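Local coordinates for ER-derived vesicles protein ERV41 (Saccharomyces cerevisiae, PDB 3ZLC) that is a constituent of COPII-coated vesicles, required for efficient transport of a subset of secretory proteins from the endoplasmic reticulum to the Golgi, at residues M24-N29 against H156-F161; L53-M58 against C117-S122; D171-N176 against Y212-Y217; T193-T198 against D208-S213. All blocks are in the same frame, centred on the assembly; numbering follows the deposited sequence. Where two conformers were deposited one is given.

Interaction 1: residues M24-N29 against H156-F161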
loop_
_atom_site.group_PDB
_atom_site.type_symbol
_atom_site.label_atom_id
_atom_site.label_comp_id
_atom_site.label_asym_id
_atom_site.label_seq_id
_atom_site.Cartn_x
_atom_site.Cartn_y
_atom_site.Cartn_z
ATOM N N MET A 24 2.604 5.405 -3.386
ATOM C CA MET A 24 2.211 4.895 -2.078
ATOM C C MET A 24 2.276 5.984 -1.001
ATOM O O MET A 24 3.198 6.790 -0.986
ATOM C CB MET A 24 3.135 3.735 -1.699
ATOM C CG MET A 24 2.529 2.749 -0.736
ATOM S SD MET A 24 3.674 1.469 -0.178
ATOM C CE MET A 24 5.238 2.198 -0.681
ATOM N N ASP A 25 1.311 5.984 -0.096
ATOM C CA ASP A 25 1.353 6.869 1.047
ATOM C C ASP A 25 0.645 6.059 2.106
ATOM O O ASP A 25 -0.560 5.822 2.016
ATOM C CB ASP A 25 0.617 8.182 0.764
ATOM C CG ASP A 25 0.783 9.182 1.905
ATOM O OD1 ASP A 25 0.498 8.812 3.070
ATOM O OD2 ASP A 25 1.239 10.306 1.650
ATOM N N ILE A 26 1.414 5.546 3.065
ATOM C CA ILE A 26 0.906 4.592 4.056
ATOM C C ILE A 26 1.418 4.968 5.456
ATOM O O ILE A 26 2.526 5.498 5.572
ATOM C CB ILE A 26 1.372 3.157 3.672
ATOM C CG1 ILE A 26 0.806 2.786 2.295
ATOM C CG2 ILE A 26 0.945 2.112 4.704
ATOM C CD1 ILE A 26 1.186 1.415 1.827
ATOM N N TYR A 27 0.625 4.704 6.500
ATOM C CA TYR A 27 1.109 4.840 7.874
ATOM C C TYR A 27 1.243 3.406 8.359
ATOM O O TYR A 27 0.334 2.608 8.159
ATOM C CB TYR A 27 0.094 5.559 8.775
ATOM C CG TYR A 27 -0.280 6.978 8.372
ATOM C CD1 TYR A 27 0.588 7.779 7.632
ATOM C CD2 TYR A 27 -1.508 7.509 8.735
ATOM C CE1 TYR A 27 0.231 9.090 7.277
ATOM C CE2 TYR A 27 -1.874 8.803 8.388
ATOM C CZ TYR A 27 -1.004 9.588 7.655
ATOM O OH TYR A 27 -1.367 10.878 7.313
ATOM N N VAL A 28 2.371 3.072 8.970
ATOM C CA VAL A 28 2.567 1.745 9.572
ATOM C C VAL A 28 2.767 1.940 11.073
ATOM O O VAL A 28 3.479 2.858 11.480
ATOM C CB VAL A 28 3.821 1.032 8.995
ATOM C CG1 VAL A 28 3.997 -0.350 9.630
ATOM C CG2 VAL A 28 3.704 0.885 7.466
ATOM N N ASN A 29 2.147 1.082 11.888
ATOM C CA ASN A 29 2.198 1.186 13.361
ATOM C C ASN A 29 3.517 0.650 13.930
ATOM O O ASN A 29 3.548 0.047 15.006
ATOM C CB ASN A 29 0.995 0.416 13.943
ATOM C CG ASN A 29 0.676 0.748 15.399
ATOM O OD1 ASN A 29 -0.238 0.143 15.961
ATOM N ND2 ASN A 29 1.398 1.707 16.012
ATOM N N HIS A 156 -2.114 -0.650 9.806
ATOM C CA HIS A 156 -1.663 0.309 8.810
ATOM C C HIS A 156 -2.819 1.102 8.241
ATOM O O HIS A 156 -3.982 0.692 8.340
ATOM C CB HIS A 156 -0.892 -0.400 7.684
ATOM C CG HIS A 156 -1.704 -1.418 6.946
ATOM N ND1 HIS A 156 -1.897 -2.695 7.422
ATOM C CD2 HIS A 156 -2.376 -1.350 5.766
ATOM C CE1 HIS A 156 -2.651 -3.375 6.570
ATOM N NE2 HIS A 156 -2.952 -2.583 5.558
ATOM N N VAL A 157 -2.485 2.261 7.682
ATOM C CA VAL A 157 -3.455 3.105 6.996
ATOM C C VAL A 157 -2.918 3.307 5.607
ATOM O O VAL A 157 -1.765 3.698 5.444
ATOM C CB VAL A 157 -3.541 4.499 7.641
ATOM C CG1 VAL A 157 -4.396 5.435 6.767
ATOM C CG2 VAL A 157 -4.129 4.386 9.045
ATOM N N ILE A 158 -3.733 3.037 4.595
ATOM C CA ILE A 158 -3.285 3.305 3.237
ATOM C C ILE A 158 -3.971 4.585 2.793
ATOM O O ILE A 158 -5.183 4.583 2.550
ATOM C CB ILE A 158 -3.669 2.144 2.269
ATOM C CG1 ILE A 158 -2.941 0.854 2.683
ATOM C CG2 ILE A 158 -3.291 2.506 0.824
ATOM C CD1 ILE A 158 -3.543 -0.442 2.085
ATOM N N ASN A 159 -3.220 5.679 2.698
ATOM C CA ASN A 159 -3.815 6.923 2.221
ATOM C C ASN A 159 -3.873 6.906 0.703
ATOM O O ASN A 159 -4.869 7.340 0.109
ATOM C CB ASN A 159 -3.031 8.142 2.722
ATOM C CG ASN A 159 -2.974 8.198 4.219
ATOM O OD1 ASN A 159 -4.020 8.205 4.875
ATOM N ND2 ASN A 159 -1.751 8.187 4.785
ATOM N N GLU A 160 -2.817 6.382 0.088
ATOM C CA GLU A 160 -2.783 6.184 -1.365
ATOM C C GLU A 160 -2.051 4.908 -1.733
ATOM O O GLU A 160 -1.034 4.567 -1.119
ATOM C CB GLU A 160 -2.081 7.358 -2.079
ATOM C CG GLU A 160 -2.123 7.180 -3.623
ATOM C CD GLU A 160 -1.357 8.253 -4.387
ATOM O OE1 GLU A 160 -0.716 9.111 -3.739
ATOM O OE2 GLU A 160 -1.388 8.221 -5.644
ATOM N N PHE A 161 -2.572 4.211 -2.743
ATOM C CA PHE A 161 -1.841 3.143 -3.409
ATOM C C PHE A 161 -2.365 3.088 -4.842
ATOM O O PHE A 161 -3.506 2.691 -5.070
ATOM C CB PHE A 161 -2.048 1.794 -2.720
ATOM C CG PHE A 161 -1.129 0.736 -3.233
ATOM C CD1 PHE A 161 0.212 0.746 -2.873
ATOM C CD2 PHE A 161 -1.587 -0.249 -4.105
ATOM C CE1 PHE A 161 1.089 -0.216 -3.355
ATOM C CE2 PHE A 161 -0.721 -1.211 -4.590
ATOM C CZ PHE A 161 0.620 -1.193 -4.221
#
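Asp25 pairs with Glu160, and Tyr27 with Val157, as strand 24-28 runs antiparallel to 156-161, and between these two pairs the register slips by one residue at a classic beta bulge in the lumenal domain's six-stranded sheet. Two residues, Asn159 and Glu160, stand opposite the single Asp25, whose carbonyl O accepts two amides: Glu160 N at 3.0 Å along a nearly straight bond (169°), and Asn159 N at 2.7 Å along a more bent one (136°). Beyond the bulge, Tyr27 N gives a bond of 2.8 Å to Val157 O, and Val157 N returns one to Tyr27 O.

On one face lie Ile26, Ile158 and Phe161, apolar residues suited to burial; Ile26 CG1 is 4.2 Å from Ile158 CG1. Ile158 touches Phe236 of the second sheet, and the Phe161 ring stacks on it.

The other face carries Asp25, Tyr27, Val157 and Glu160, and the Asn159 amide reaches over from the bulge. Asn159 suits the bulge because its short amide can turn back onto the facing strand: ND2 donates to Asp25 OD1 at 2.9 Å, the acceptor lying close to the Asn159 amide plane while the N-H comes from above the carboxylate plane. The same OD1 is hydrogen-bonded to His118 on the next strand, so this oxygen links three neighbouring strands. The Tyr27 ring, with CG anti to the carbonyl carbon (chi1 -60°), stands alongside Val157, CD2 being 3.8 Å from Val157 CB. Over one face of that ring, displaced toward the rim, sits Asn159 ND2, 3.3 Å from Tyr27 CZ.

Interaction 2: residues L53-M58 against C117-S122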
loop_
_atom_site.group_PDB
_atom_site.type_symbol
_atom_site.label_atom_id
_atom_site.label_comp_id
_atom_site.label_asym_id
_atom_site.label_seq_id
_atom_site.Cartn_x
_atom_site.Cartn_y
_atom_site.Cartn_z
ATOM N N LEU A 53 11.645 6.099 -1.626
ATOM C CA LEU A 53 10.597 6.395 -0.656
ATOM C C LEU A 53 11.115 7.236 0.491
ATOM O O LEU A 53 12.297 7.184 0.842
ATOM C CB LEU A 53 9.980 5.112 -0.095
ATOM C CG LEU A 53 9.276 4.150 -1.042
ATOM C CD1 LEU A 53 9.002 2.817 -0.340
ATOM C CD2 LEU A 53 7.968 4.745 -1.585
ATOM N N GLN A 54 10.231 8.037 1.065
ATOM C CA GLN A 54 10.545 8.736 2.303
ATOM C C GLN A 54 9.955 7.933 3.449
ATOM O O GLN A 54 8.815 7.468 3.358
ATOM C CB GLN A 54 9.964 10.151 2.279
ATOM C CG GLN A 54 10.665 11.059 1.276
ATOM C CD GLN A 54 12.171 11.050 1.467
ATOM O OE1 GLN A 54 12.920 10.640 0.584
ATOM N NE2 GLN A 54 12.616 11.489 2.632
ATOM N N LEU A 55 10.732 7.747 4.506
ATOM C CA LEU A 55 10.248 7.092 5.719
ATOM C C LEU A 55 10.378 8.114 6.840
ATOM O O LEU A 55 11.480 8.551 7.166
ATOM C CB LEU A 55 11.059 5.831 6.040
ATOM C CG LEU A 55 10.557 4.546 5.374
ATOM C CD1 LEU A 55 10.831 4.590 3.885
ATOM C CD2 LEU A 55 11.183 3.299 5.997
ATOM N N GLU A 56 9.249 8.539 7.394
ATOM C CA GLU A 56 9.278 9.573 8.418
ATOM C C GLU A 56 8.559 9.116 9.667
ATOM O O GLU A 56 7.454 8.557 9.586
ATOM C CB GLU A 56 8.655 10.864 7.877
ATOM C CG GLU A 56 9.549 11.562 6.852
ATOM C CD GLU A 56 8.967 12.863 6.326
ATOM O OE1 GLU A 56 7.956 13.347 6.883
ATOM O OE2 GLU A 56 9.524 13.401 5.344
ATOM N N GLU A 57 9.176 9.368 10.818
ATOM C CA GLU A 57 8.585 8.994 12.103
ATOM C C GLU A 57 7.284 9.752 12.309
ATOM O O GLU A 57 7.175 10.921 11.926
ATOM C CB GLU A 57 9.536 9.319 13.259
ATOM C CG GLU A 57 10.960 8.806 13.089
ATOM C CD GLU A 57 11.048 7.300 13.110
ATOM O OE1 GLU A 57 10.074 6.648 13.541
ATOM O OE2 GLU A 57 12.101 6.764 12.694
ATOM N N MET A 58 6.302 9.101 12.927
ATOM C CA MET A 58 5.035 9.767 13.230
ATOM C C MET A 58 4.384 9.107 14.428
ATOM O O MET A 58 4.717 7.962 14.747
ATOM C CB MET A 58 4.104 9.647 12.031
ATOM C CG MET A 58 3.610 8.214 11.808
ATOM S SD MET A 58 2.501 8.050 10.389
ATOM C CE MET A 58 1.121 9.071 10.908
ATOM N N CYS A 117 5.341 4.912 11.339
ATOM C CA CYS A 117 6.162 5.376 10.231
ATOM C C CYS A 117 5.260 5.786 9.071
ATOM O O CYS A 117 4.349 5.040 8.680
ATOM C CB CYS A 117 7.101 4.280 9.745
ATOM S SG CYS A 117 8.317 4.861 8.517
ATOM N N HIS A 118 5.512 6.982 8.551
ATOM C CA HIS A 118 4.838 7.486 7.362
ATOM C C HIS A 118 5.718 7.142 6.164
ATOM O O HIS A 118 6.810 7.706 6.005
ATOM C CB HIS A 118 4.677 9.002 7.476
ATOM C CG HIS A 118 3.940 9.625 6.332
ATOM N ND1 HIS A 118 3.944 10.987 6.098
ATOM C CD2 HIS A 118 3.149 9.080 5.373
ATOM C CE1 HIS A 118 3.211 11.250 5.029
ATOM N NE2 HIS A 118 2.713 10.120 4.570
ATOM N N VAL A 119 5.246 6.216 5.332
ATOM C CA VAL A 119 6.013 5.745 4.181
ATOM C C VAL A 119 5.381 6.304 2.908
ATOM O O VAL A 119 4.211 6.058 2.633
ATOM C CB VAL A 119 6.008 4.210 4.116
ATOM C CG1 VAL A 119 6.772 3.742 2.886
ATOM C CG2 VAL A 119 6.618 3.622 5.407
ATOM N N PHE A 120 6.140 7.065 2.124
ATOM C CA PHE A 120 5.521 7.684 0.953
ATOM C C PHE A 120 6.497 7.981 -0.182
ATOM O O PHE A 120 7.674 8.295 0.044
ATOM C CB PHE A 120 4.751 8.953 1.360
ATOM C CG PHE A 120 5.608 10.020 1.972
ATOM C CD1 PHE A 120 6.020 9.935 3.300
ATOM C CD2 PHE A 120 6.003 11.121 1.223
ATOM C CE1 PHE A 120 6.812 10.936 3.870
ATOM C CE2 PHE A 120 6.788 12.110 1.780
ATOM C CZ PHE A 120 7.191 12.022 3.108
ATOM N N GLY A 121 5.992 7.864 -1.408
ATOM C CA GLY A 121 6.791 8.166 -2.583
ATOM C C GLY A 121 6.273 7.414 -3.791
ATOM O O GLY A 121 5.190 6.840 -3.755
ATOM N N SER A 122 7.053 7.430 -4.864
ATOM C CA SER A 122 6.674 6.747 -6.090
ATOM C C SER A 122 7.820 5.862 -6.557
ATOM O O SER A 122 8.960 6.311 -6.645
ATOM C CB SER A 122 6.295 7.770 -7.164
ATOM O OG SER A 122 5.040 8.345 -6.862
#
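Phe120 holds CG between its own backbone N and carbonyl carbon (chi1 61°), which swings the ring across toward Gln54 on the antiparallel partner strand, while Glu56 extends its chain beyond CG and brings the carboxylate to the same ring. Gln54 CB lies over the ring face in a CH-pi contact, 3.7 Å from the Phe120 centroid. Glu56 comes instead to the edge, its OE2 3.5 Å from Phe120 CZ and its carboxylate almost perpendicular to the ring, an approach consistent with a weak attraction to the slightly positive C-H rim. Within its own strand, Phe120 turns CD1 over the centre of the His118 ring. With an alanine here, Gln54 CB and the His118 face would probably lose their cover and the Glu56 carboxylate turn more freely. On the reverse face Leu55 CB packs 3.8 Å from Cys117 SG, the sulfur bound in a disulfide to Cys32, and Leu55 CG lies 4.0 Å from Val119 CG2. Glycine suits position 121: its backbone angles would set a CB against the carbonyl O of Phe120, and tight against Leu53 CD2. Strand 53-57 is outermost in its sheet within this chain; strand 117-126 bonds through its backbone to strand 19-28 on its far flank, and Leu53 and Val119 reach inward to Ile37 on strand 35-41 of the second sheet.

Interaction 3: residues D171-N176 against Y212-Y217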
loop_
_atom_site.group_PDB
_atom_site.type_symbol
_atom_site.label_atom_id
_atom_site.label_comp_id
_atom_site.label_asym_id
_atom_site.label_seq_id
_atom_site.Cartn_x
_atom_site.Cartn_y
_atom_site.Cartn_z
ATOM N N ASP A 171 -10.130 6.133 -8.779
ATOM C CA ASP A 171 -10.837 5.638 -7.611
ATOM C C ASP A 171 -10.160 4.324 -7.281
ATOM O O ASP A 171 -10.512 3.291 -7.840
ATOM C CB ASP A 171 -12.327 5.428 -7.947
ATOM C CG ASP A 171 -13.164 5.101 -6.705
ATOM O OD1 ASP A 171 -12.557 4.749 -5.672
ATOM O OD2 ASP A 171 -14.416 5.199 -6.748
ATOM N N ASN A 172 -9.138 4.376 -6.427
ATOM C CA ASN A 172 -8.337 3.199 -6.099
ATOM C C ASN A 172 -8.956 2.469 -4.913
ATOM O O ASN A 172 -9.264 3.094 -3.893
ATOM C CB ASN A 172 -6.902 3.628 -5.730
ATOM C CG ASN A 172 -6.212 4.368 -6.859
ATOM O OD1 ASN A 172 -6.075 3.827 -7.971
ATOM N ND2 ASN A 172 -5.801 5.619 -6.600
ATOM N N PRO A 173 -9.138 1.147 -5.027
ATOM C CA PRO A 173 -9.809 0.465 -3.913
ATOM C C PRO A 173 -9.093 0.632 -2.565
ATOM O O PRO A 173 -9.776 0.696 -1.535
ATOM C CB PRO A 173 -9.760 -1.006 -4.317
ATOM C CG PRO A 173 -9.581 -1.003 -5.836
ATOM C CD PRO A 173 -8.875 0.270 -6.187
ATOM N N LEU A 174 -7.759 0.683 -2.552
ATOM C CA LEU A 174 -7.057 0.749 -1.256
ATOM C C LEU A 174 -6.892 2.154 -0.686
ATOM O O LEU A 174 -6.535 2.292 0.483
ATOM C CB LEU A 174 -5.700 0.031 -1.306
ATOM C CG LEU A 174 -5.828 -1.437 -1.722
ATOM C CD1 LEU A 174 -4.439 -2.072 -1.757
ATOM C CD2 LEU A 174 -6.779 -2.203 -0.793
ATOM N N ASP A 175 -7.175 3.196 -1.472
ATOM C CA ASP A 175 -7.055 4.574 -0.967
ATOM C C ASP A 175 -7.978 4.813 0.210
ATOM O O ASP A 175 -9.145 4.400 0.180
ATOM C CB ASP A 175 -7.431 5.617 -2.045
ATOM C CG ASP A 175 -6.347 5.810 -3.082
ATOM O OD1 ASP A 175 -5.326 5.104 -3.016
ATOM O OD2 ASP A 175 -6.538 6.642 -3.996
ATOM N N ASN A 176 -7.472 5.514 1.224
ATOM C CA ASN A 176 -8.269 5.854 2.398
ATOM C C ASN A 176 -8.899 4.619 3.072
ATOM O O ASN A 176 -10.082 4.596 3.388
ATOM C CB ASN A 176 -9.344 6.894 2.038
ATOM C CG ASN A 176 -8.764 8.105 1.313
ATOM O OD1 ASN A 176 -9.083 8.353 0.152
ATOM N ND2 ASN A 176 -7.897 8.852 1.995
ATOM N N TYR A 212 -7.361 -0.418 -10.770
ATOM C CA TYR A 212 -7.182 -1.795 -10.325
ATOM C C TYR A 212 -8.332 -2.292 -9.480
ATOM O O TYR A 212 -9.097 -1.497 -8.889
ATOM C CB TYR A 212 -5.839 -1.992 -9.596
ATOM C CG TYR A 212 -5.688 -1.265 -8.269
ATOM C CD1 TYR A 212 -5.290 0.067 -8.224
ATOM C CD2 TYR A 212 -5.882 -1.938 -7.057
ATOM C CE1 TYR A 212 -5.111 0.733 -7.001
ATOM C CE2 TYR A 212 -5.712 -1.285 -5.833
ATOM C CZ TYR A 212 -5.318 0.029 -5.813
ATOM O OH TYR A 212 -5.171 0.663 -4.598
ATOM N N SER A 213 -8.461 -3.617 -9.462
ATOM C CA SER A 213 -9.349 -4.304 -8.542
ATOM C C SER A 213 -8.451 -5.059 -7.593
ATOM O O SER A 213 -7.240 -5.154 -7.823
ATOM C CB SER A 213 -10.277 -5.273 -9.274
ATOM O OG SER A 213 -9.562 -6.292 -9.975
ATOM N N VAL A 214 -9.025 -5.595 -6.525
ATOM C CA VAL A 214 -8.196 -6.181 -5.471
ATOM C C VAL A 214 -8.972 -7.255 -4.746
ATOM O O VAL A 214 -10.212 -7.203 -4.660
ATOM C CB VAL A 214 -7.678 -5.076 -4.497
ATOM C CG1 VAL A 214 -8.835 -4.326 -3.886
ATOM C CG2 VAL A 214 -6.786 -5.670 -3.396
ATOM N N ASN A 215 -8.255 -8.282 -4.301
ATOM C CA ASN A 215 -8.805 -9.210 -3.317
ATOM C C ASN A 215 -7.777 -9.304 -2.177
ATOM O O ASN A 215 -6.579 -9.043 -2.402
ATOM C CB ASN A 215 -9.261 -10.557 -3.936
ATOM C CG ASN A 215 -8.137 -11.331 -4.620
ATOM O OD1 ASN A 215 -7.287 -11.925 -3.955
ATOM N ND2 ASN A 215 -8.158 -11.366 -5.952
ATOM N N ASP A 216 -8.246 -9.580 -0.960
ATOM C CA ASP A 216 -7.451 -9.345 0.257
ATOM C C ASP A 216 -7.282 -10.618 1.059
ATOM O O ASP A 216 -8.248 -11.368 1.236
ATOM C CB ASP A 216 -8.184 -8.382 1.205
ATOM C CG ASP A 216 -8.351 -6.998 0.645
ATOM O OD1 ASP A 216 -7.932 -6.730 -0.496
ATOM O OD2 ASP A 216 -8.927 -6.174 1.377
ATOM N N TYR A 217 -6.082 -10.832 1.589
ATOM C CA TYR A 217 -5.825 -11.974 2.478
ATOM C C TYR A 217 -5.195 -11.500 3.792
ATOM O O TYR A 217 -4.540 -10.451 3.832
ATOM C CB TYR A 217 -4.896 -12.992 1.797
ATOM C CG TYR A 217 -5.573 -13.886 0.775
ATOM C CD1 TYR A 217 -5.931 -13.400 -0.485
ATOM C CD2 TYR A 217 -5.843 -15.218 1.068
ATOM C CE1 TYR A 217 -6.555 -14.234 -1.427
ATOM C CE2 TYR A 217 -6.451 -16.054 0.140
ATOM C CZ TYR A 217 -6.798 -15.555 -1.106
ATOM O OH TYR A 217 -7.415 -16.387 -2.025
HETATM O O HOH W 1 -10.697 0.758 -9.195
HETATM O O HOH W 2 -7.755 2.201 -9.261
#
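Pro173 and Leu174 form the middle of a type I beta turn, Asn172 to Asp175, that settles on the Tyr212 side chain of strand 209-219. The tight part is the aromatic ring, carried beneath Pro173 by chi1 66°, CG between backbone N and carbonyl carbon. Pro173 CD sits above its middle, 3.6 Å from the Tyr212 centroid and 14° off the normal, a CH-pi contact; proline suits this second turn position because its fixed phi is the one required. Its CB presses 3.5 Å from Val214 CG1, closer than usual for two carbons. At the ring's end, Tyr212 OH accepts from Leu174 N at 3.3 Å, and bonds to Phe161 O of strand 156-163. A phenylalanine in its place would probably leave Leu174 N and Phe161 O without their common hydroxyl partner.

Toward Asp171 and Ser213, both exposed, direct packing gives way to water. One water lies within bonding range of Asp171 O and Tyr212 O; a second accepts from Tyr212 N at 3.0 Å and approaches Asn172 OD1. The Asn172 amide, nearly parallel to the tyrosine ring, ties the first residue of the turn to the last: ND2 donates to Asp175 OD2 at 2.9 Å, nearly straight.

Interaction 4: residues T193-T198 against D208-S213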
loop_
_atom_site.group_PDB
_atom_site.type_symbol
_atom_site.label_atom_id
_atom_site.label_comp_id
_atom_site.label_asym_id
_atom_site.label_seq_id
_atom_site.Cartn_x
_atom_site.Cartn_y
_atom_site.Cartn_z
ATOM N N THR A 193 -3.599 -7.148 -6.316
ATOM C CA THR A 193 -4.171 -6.086 -7.146
ATOM C C THR A 193 -4.012 -6.438 -8.613
ATOM O O THR A 193 -2.937 -6.883 -9.037
ATOM C CB THR A 193 -3.492 -4.725 -6.885
ATOM O OG1 THR A 193 -2.097 -4.793 -7.238
ATOM C CG2 THR A 193 -3.666 -4.317 -5.419
ATOM N N SER A 194 -5.077 -6.257 -9.390
ATOM C CA SER A 194 -5.023 -6.576 -10.818
ATOM C C SER A 194 -5.243 -5.266 -11.558
ATOM O O SER A 194 -6.303 -4.628 -11.427
ATOM C CB SER A 194 -6.101 -7.592 -11.190
ATOM O OG SER A 194 -6.006 -7.971 -12.565
ATOM N N VAL A 195 -4.244 -4.870 -12.340
ATOM C CA VAL A 195 -4.138 -3.513 -12.855
ATOM C C VAL A 195 -4.538 -3.463 -14.330
ATOM O O VAL A 195 -4.057 -4.259 -15.145
ATOM C CB VAL A 195 -2.683 -2.991 -12.661
ATOM C CG1 VAL A 195 -2.551 -1.527 -13.091
ATOM C CG2 VAL A 195 -2.268 -3.130 -11.190
ATOM N N VAL A 196 -5.418 -2.525 -14.666
ATOM C CA VAL A 196 -5.909 -2.384 -16.035
ATOM C C VAL A 196 -5.509 -1.022 -16.552
ATOM O O VAL A 196 -5.846 -0.012 -15.924
ATOM C CB VAL A 196 -7.439 -2.465 -16.073
ATOM C CG1 VAL A 196 -7.953 -2.381 -17.524
ATOM C CG2 VAL A 196 -7.903 -3.735 -15.433
ATOM N N PRO A 197 -4.771 -0.976 -17.689
ATOM C CA PRO A 197 -4.419 0.331 -18.246
ATOM C C PRO A 197 -5.635 0.908 -18.957
ATOM O O PRO A 197 -6.408 0.165 -19.567
ATOM C CB PRO A 197 -3.324 -0.005 -19.271
ATOM C CG PRO A 197 -3.691 -1.405 -19.755
ATOM C CD PRO A 197 -4.223 -2.093 -18.490
ATOM N N THR A 198 -5.819 2.219 -18.882
ATOM C CA THR A 198 -6.988 2.816 -19.521
ATOM C C THR A 198 -6.605 3.975 -20.431
ATOM O O THR A 198 -5.627 4.682 -20.188
ATOM C CB THR A 198 -7.985 3.313 -18.480
ATOM O OG1 THR A 198 -7.308 4.182 -17.558
ATOM C CG2 THR A 198 -8.595 2.141 -17.732
ATOM N N ASP A 208 -0.241 8.019 -18.291
ATOM C CA ASP A 208 -0.230 6.617 -17.887
ATOM C C ASP A 208 -1.335 6.323 -16.859
ATOM O O ASP A 208 -1.066 6.172 -15.669
ATOM C CB ASP A 208 1.153 6.249 -17.319
ATOM C CG ASP A 208 1.319 4.754 -17.090
ATOM O OD1 ASP A 208 0.424 3.976 -17.492
ATOM O OD2 ASP A 208 2.343 4.351 -16.503
ATOM N N THR A 209 -2.577 6.220 -17.330
ATOM C CA THR A 209 -3.726 5.983 -16.453
ATOM C C THR A 209 -4.029 4.504 -16.281
ATOM O O THR A 209 -4.069 3.748 -17.259
ATOM C CB THR A 209 -4.989 6.695 -16.982
ATOM O OG1 THR A 209 -5.149 6.410 -18.381
ATOM C CG2 THR A 209 -4.854 8.194 -16.794
ATOM N N ASN A 210 -4.246 4.100 -15.033
ATOM C CA ASN A 210 -4.550 2.704 -14.710
ATOM C C ASN A 210 -5.559 2.671 -13.592
ATOM O O ASN A 210 -5.587 3.572 -12.735
ATOM C CB ASN A 210 -3.295 1.966 -14.219
ATOM C CG ASN A 210 -2.173 1.989 -15.227
ATOM O OD1 ASN A 210 -2.025 1.063 -16.025
ATOM N ND2 ASN A 210 -1.367 3.043 -15.198
ATOM N N GLN A 211 -6.369 1.622 -13.579
ATOM C CA GLN A 211 -7.226 1.355 -12.436
ATOM C C GLN A 211 -7.018 -0.098 -12.010
ATOM O O GLN A 211 -6.515 -0.924 -12.793
ATOM C CB GLN A 211 -8.692 1.624 -12.816
ATOM C CG GLN A 211 -9.217 0.779 -14.000
ATOM C CD GLN A 211 -10.522 1.337 -14.533
ATOM O OE1 GLN A 211 -10.569 2.483 -14.991
ATOM N NE2 GLN A 211 -11.596 0.547 -14.451
ATOM N N TYR A 212 -7.361 -0.418 -10.770
ATOM C CA TYR A 212 -7.182 -1.795 -10.325
ATOM C C TYR A 212 -8.332 -2.292 -9.480
ATOM O O TYR A 212 -9.097 -1.497 -8.889
ATOM C CB TYR A 212 -5.839 -1.992 -9.596
ATOM C CG TYR A 212 -5.688 -1.265 -8.269
ATOM C CD1 TYR A 212 -5.290 0.067 -8.224
ATOM C CD2 TYR A 212 -5.882 -1.938 -7.057
ATOM C CE1 TYR A 212 -5.111 0.733 -7.001
ATOM C CE2 TYR A 212 -5.712 -1.285 -5.833
ATOM C CZ TYR A 212 -5.318 0.029 -5.813
ATOM O OH TYR A 212 -5.171 0.663 -4.598
ATOM N N SER A 213 -8.461 -3.617 -9.462
ATOM C CA SER A 213 -9.349 -4.304 -8.542
ATOM C C SER A 213 -8.451 -5.059 -7.593
ATOM O O SER A 213 -7.240 -5.154 -7.823
ATOM C CB SER A 213 -10.277 -5.273 -9.274
ATOM O OG SER A 213 -9.562 -6.292 -9.975
HETATM O O HOH W 3 -8.849 -5.474 -12.505
HETATM O O HOH W 4 -8.572 4.122 -15.204
#
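Thr193 slants against the Tyr212 ring: chi1 63° puts OG1 between backbone N and carbonyl carbon, bonded to Lys237 O of the adjoining strand, and leaves Thr193 CG2 anti to the carbonyl carbon, 3.6 Å from Tyr212 CD2. Threonine suits the place, offering a methyl to one partner and a proton to the other. On the same face Asn210 lies aslant to Val195, with its CB 3.7 Å from Val195 CG1. The amide of Asn210 is held at both ends: ND2 donates to Asp208 OD1 at 3.1 Å from well above the carboxylate plane, and Asn210 OD1, 3.3 Å from Pro197 CA, is hydrogen-bonded to Arg127.

Thr193, Val195, Pro197, Asn210 and Tyr212 belong to the beta hairpin of strands 188-200 and 209-219, whose axes here make 149°. Pro197 is tolerated in it because its pair with Asn210 is non-hydrogen-bonded, so the missing N-H costs nothing across the hairpin. Beside it, Val196 N donates to Gln211 O at 2.7 Å.

On the reverse face Gln211 and Thr198 cross at about a right angle, OE1 lying 3.4 Å from Thr198 CG2, and a water joins OE1 to Thr198 OG1. Thr209 also stands crosswise to Thr198, turning OG1 onto Thr198 O from above the carbonyl plane, although this bond is doubtfully short as modelled. At the other end, a water accepts from Ser213 OG and donates to Ser194 O.

Overall arrangement
Interactions 1 and 2 belong to one sheet, with centres 9 Å apart and strands 19-28 and 117-126 side by side; Val28 O lies 2.8 Å from Cys117 N. Along the chain, interaction 2 is nested within the loop that interaction 1 closes. Interactions 3 and 4 share Tyr212 and Ser213 on strand 209-219 of the second sheet. The two pairs meet where strand 156-163 passes the 171-176 turn: Phe161 O is 2.7 Å from Tyr212 OH, and Phe161 N is 2.9 Å from Asp175 OD1. Interactions 2 and 4, with centres 24 Å apart, do not touch and lie on opposite sides of the chain's centre.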